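Local coordinates for CSE1 (Thermus thermophilus, PDB 4AN8), which serves as a subunit of the Cascade ribonucleoprotein complex in CRISPR adaptive immunity and probably takes part in targeting invading nucleic acids, at residues R243-P248 against R278-A283. Sequence-based numbering, arbitrary orientation.
Sequences RVYTWP and RDPMVA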
ATOM      1  N   ARG A 243     -12.107   3.694  12.364  1.00 19.05           N
ATOM      2  CA  ARG A 243     -12.709   2.377  12.602  1.00 19.05           C
ATOM      3  C   ARG A 243     -12.125   1.439  11.550  1.00 19.05           C
ATOM      4  O   ARG A 243     -11.746   0.324  11.829  1.00 19.05           O
ATOM      5  CB  ARG A 243     -14.250   2.430  12.503  1.00 21.20           C
ATOM      6  CG  ARG A 243     -14.921   1.063  12.517  1.00 21.20           C
ATOM      7  CD  ARG A 243     -16.477   1.144  12.412  1.00 21.20           C
ATOM      8  NE  ARG A 243     -17.068   1.929  13.502  1.00 21.20           N
ATOM      9  CZ  ARG A 243     -17.602   3.141  13.331  1.00 21.20           C
ATOM     10  NH1 ARG A 243     -17.655   3.715  12.126  1.00 21.20           N
ATOM     11  NH2 ARG A 243     -18.107   3.786  14.364  1.00 21.20           N
ATOM     12  N   VAL A 244     -12.051   1.915  10.325  1.00 16.51           N
ATOM     13  CA  VAL A 244     -11.417   1.139   9.274  1.00 16.51           C
ATOM     14  C   VAL A 244      -9.898   0.943   9.459  1.00 16.51           C
ATOM     15  O   VAL A 244      -9.415  -0.149   9.268  1.00 16.51           O
ATOM     16  CB  VAL A 244     -11.803   1.663   7.892  1.00 14.78           C
ATOM     17  CG1 VAL A 244     -11.045   0.896   6.791  1.00 14.78           C
ATOM     18  CG2 VAL A 244     -13.310   1.483   7.716  1.00 14.78           C
ATOM     19  N   TYR A 245      -9.172   1.977   9.876  1.00 19.31           N
ATOM     20  CA  TYR A 245      -7.738   1.857  10.202  1.00 19.31           C
ATOM     21  C   TYR A 245      -7.455   0.809  11.282  1.00 19.31           C
ATOM     22  O   TYR A 245      -6.370   0.228  11.343  1.00 19.31           O
ATOM     23  CB  TYR A 245      -7.195   3.194  10.726  1.00 17.81           C
ATOM     24  CG  TYR A 245      -6.886   4.244   9.672  1.00 17.81           C
ATOM     25  CD1 TYR A 245      -7.123   4.011   8.303  1.00 17.81           C
ATOM     26  CD2 TYR A 245      -6.363   5.473  10.049  1.00 17.81           C
ATOM     27  CE1 TYR A 245      -6.825   4.978   7.359  1.00 17.81           C
ATOM     28  CE2 TYR A 245      -6.058   6.446   9.112  1.00 17.81           C
ATOM     29  CZ  TYR A 245      -6.284   6.199   7.778  1.00 17.81           C
ATOM     30  OH  TYR A 245      -5.982   7.192   6.879  1.00 17.81           O
ATOM     31  N   THR A 246      -8.414   0.604  12.176  1.00 17.41           N
ATOM     32  CA  THR A 246      -8.190  -0.312  13.279  1.00 17.41           C
ATOM     33  C   THR A 246      -9.192  -1.461  13.260  1.00 17.41           C
ATOM     34  O   THR A 246      -9.520  -2.015  14.289  1.00 17.41           O
ATOM     35  CB  THR A 246      -8.285   0.435  14.626  1.00 19.09           C
ATOM     36  OG1 THR A 246      -9.614   0.946  14.793  1.00 19.09           O
ATOM     37  CG2 THR A 246      -7.236   1.601  14.681  1.00 19.09           C
ATOM     38  N   TRP A 247      -9.669  -1.809  12.072  1.00 17.65           N
ATOM     39  CA  TRP A 247     -10.673  -2.846  11.929  1.00 17.65           C
ATOM     40  C   TRP A 247     -10.291  -4.202  12.550  1.00 17.65           C
ATOM     41  O   TRP A 247      -9.196  -4.728  12.294  1.00 17.65           O
ATOM     42  CB  TRP A 247     -10.947  -3.056  10.447  1.00 25.00           C
ATOM     43  CG  TRP A 247     -12.172  -3.833  10.186  1.00 25.00           C
ATOM     44  CD1 TRP A 247     -12.263  -5.181   9.977  1.00 25.00           C
ATOM     45  CD2 TRP A 247     -13.514  -3.320  10.132  1.00 25.00           C
ATOM     46  NE1 TRP A 247     -13.584  -5.537   9.786  1.00 25.00           N
ATOM     47  CE2 TRP A 247     -14.368  -4.409   9.874  1.00 25.00           C
ATOM     48  CE3 TRP A 247     -14.070  -2.045  10.281  1.00 25.00           C
ATOM     49  CZ2 TRP A 247     -15.750  -4.261   9.745  1.00 25.00           C
ATOM     50  CZ3 TRP A 247     -15.443  -1.899  10.160  1.00 25.00           C
ATOM     51  CH2 TRP A 247     -16.269  -3.006   9.898  1.00 25.00           C
ATOM     52  N   PRO A 248     -11.224  -4.812  13.322  1.00 17.98           N
ATOM     53  CA  PRO A 248     -10.957  -6.164  13.835  1.00 17.98           C
ATOM     54  C   PRO A 248     -11.380  -7.263  12.853  1.00 17.98           C
ATOM     55  O   PRO A 248     -12.483  -7.796  12.969  1.00 17.98           O
ATOM     56  CB  PRO A 248     -11.819  -6.221  15.099  1.00 23.44           C
ATOM     57  CG  PRO A 248     -13.020  -5.394  14.739  1.00 23.44           C
ATOM     58  CD  PRO A 248     -12.504  -4.274  13.823  1.00 23.44           C
ATOM     59  N   ARG A 278     -14.497   5.342   1.444  1.00 25.46           N
ATOM     60  CA  ARG A 278     -13.275   4.924   0.771  1.00 25.46           C
ATOM     61  C   ARG A 278     -12.110   5.272   1.677  1.00 25.46           C
ATOM     62  O   ARG A 278     -12.001   6.390   2.159  1.00 25.46           O
ATOM     63  CB  ARG A 278     -13.115   5.644  -0.576  1.00 38.83           C
ATOM     64  CG  ARG A 278     -11.778   5.392  -1.274  1.00 38.83           C
ATOM     65  CD  ARG A 278     -11.754   5.965  -2.704  1.00 38.83           C
ATOM     66  NE  ARG A 278     -12.090   7.391  -2.734  1.00 38.83           N
ATOM     67  CZ  ARG A 278     -11.224   8.350  -3.037  1.00 38.83           C
ATOM     68  NH1 ARG A 278      -9.983   8.027  -3.359  1.00 38.83           N
ATOM     69  NH2 ARG A 278     -11.596   9.621  -3.038  1.00 38.83           N
ATOM     70  N   ASP A 279     -11.249   4.303   1.927  1.00 24.57           N
ATOM     71  CA  ASP A 279     -10.070   4.540   2.753  1.00 24.57           C
ATOM     72  C   ASP A 279      -9.201   5.642   2.110  1.00 24.57           C
ATOM     73  O   ASP A 279      -9.013   5.676   0.900  1.00 24.57           O
ATOM     74  CB  ASP A 279      -9.296   3.224   2.936  1.00 21.76           C
ATOM     75  CG  ASP A 279      -8.149   3.350   3.907  1.00 21.76           C
ATOM     76  OD1 ASP A 279      -7.162   4.015   3.531  1.00 21.76           O
ATOM     77  OD2 ASP A 279      -8.210   2.763   5.019  1.00 21.76           O
ATOM     78  N   PRO A 280      -8.700   6.575   2.927  1.00 18.55           N
ATOM     79  CA  PRO A 280      -7.868   7.680   2.422  1.00 18.55           C
ATOM     80  C   PRO A 280      -6.654   7.199   1.621  1.00 18.55           C
ATOM     81  O   PRO A 280      -6.183   7.929   0.760  1.00 18.55           O
ATOM     82  CB  PRO A 280      -7.380   8.356   3.707  1.00 19.75           C
ATOM     83  CG  PRO A 280      -8.473   8.083   4.707  1.00 19.75           C
ATOM     84  CD  PRO A 280      -8.991   6.696   4.367  1.00 19.75           C
ATOM     85  N   MET A 281      -6.135   6.006   1.896  1.00 15.47           N
ATOM     86  CA  MET A 281      -4.928   5.580   1.196  1.00 15.77           C
ATOM     87  C   MET A 281      -5.225   4.861  -0.117  1.00 15.24           C
ATOM     88  O   MET A 281      -4.310   4.443  -0.842  1.00 16.11           O
ATOM     89  CB  MET A 281      -4.057   4.729   2.105  1.00 21.12           C
ATOM     90  CG  MET A 281      -3.387   5.555   3.210  1.00 21.12           C
ATOM     91  SD  MET A 281      -2.567   4.483   4.417  1.00 21.12           S
ATOM     92  CE  MET A 281      -1.974   5.712   5.600  1.00 21.12           C
ATOM     93  N   VAL A 282      -6.512   4.733  -0.433  1.00 18.33           N
ATOM     94  CA  VAL A 282      -6.924   3.900  -1.541  1.00 17.96           C
ATOM     95  C   VAL A 282      -7.399   4.744  -2.707  1.00 18.88           C
ATOM     96  O   VAL A 282      -8.131   5.705  -2.515  1.00 19.65           O
ATOM     97  CB  VAL A 282      -8.056   2.945  -1.093  1.00 17.25           C
ATOM     98  CG1 VAL A 282      -8.688   2.251  -2.284  1.00 17.25           C
ATOM     99  CG2 VAL A 282      -7.529   1.955  -0.059  1.00 17.25           C
ATOM    100  N   ALA A 283      -6.980   4.384  -3.919  1.00 16.12           N
ATOM    101  CA  ALA A 283      -7.380   5.067  -5.142  1.00 16.79           C
ATOM    102  C   ALA A 283      -8.295   4.187  -6.001  1.00 17.20           C
ATOM    103  O   ALA A 283      -8.354   2.973  -5.833  1.00 17.27           O
ATOM    104  CB  ALA A 283      -6.181   5.455  -5.915  1.00 16.40           C
TER
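Tyr-245, in the last turn of the short helix 241-245, reaches across to Asp-279 and Pro-280, the first two residues of a type I beta turn that runs from Asp-279 to Val-282. The turn belongs to the loop between strands 261-273 and 284-286, and its first residue also forms an Asx turn. With CG beside the backbone N (chi1 -79°), the Tyr-245 side chain leaves the helix flank leaning back toward the helix start, and its ring provides most of the helix's contact surface. The close packing lies along one edge of that ring. Asp-279 OD2 sits near the ring plane, 3.5 Å from Tyr-245 CE1, where the slightly positive rim of the aromatic hydrogens probably suits the carboxylate; the ring and carboxylate planes are turned 44° apart. At the far end of the ring, the phenol oxygen of Tyr-245 abuts the Pro-280 pyrrolidine, with OH 3.4 Å from CG, a van der Waals contact.

The remainder is looser. Val-244 touches the turn through one methyl, its CG1 lying 3.8 Å from Asp-279 OD2, and the methyl CE of Met-281 comes no closer than 4.5 Å to Tyr-245 OH. No hydrogen bond joins the two segments. Yet all the touching residues are buried, so even this thinner side faces protein: helix 50-67 packs against Tyr-245 and Met-281 through Arg-58 and Leu-61, while strand 191-195 lies against Met-281. Arg-58 also forms a salt bridge with Asp-279 OD2, which probably offsets the charge of the buried carboxylate beside the tyrosine. The other carboxylate oxygen is used inside the turn: Met-281 N donates to the anti lone pair of Asp-279 OD1 over 2.8 Å, in a nearly straight bond of 166°.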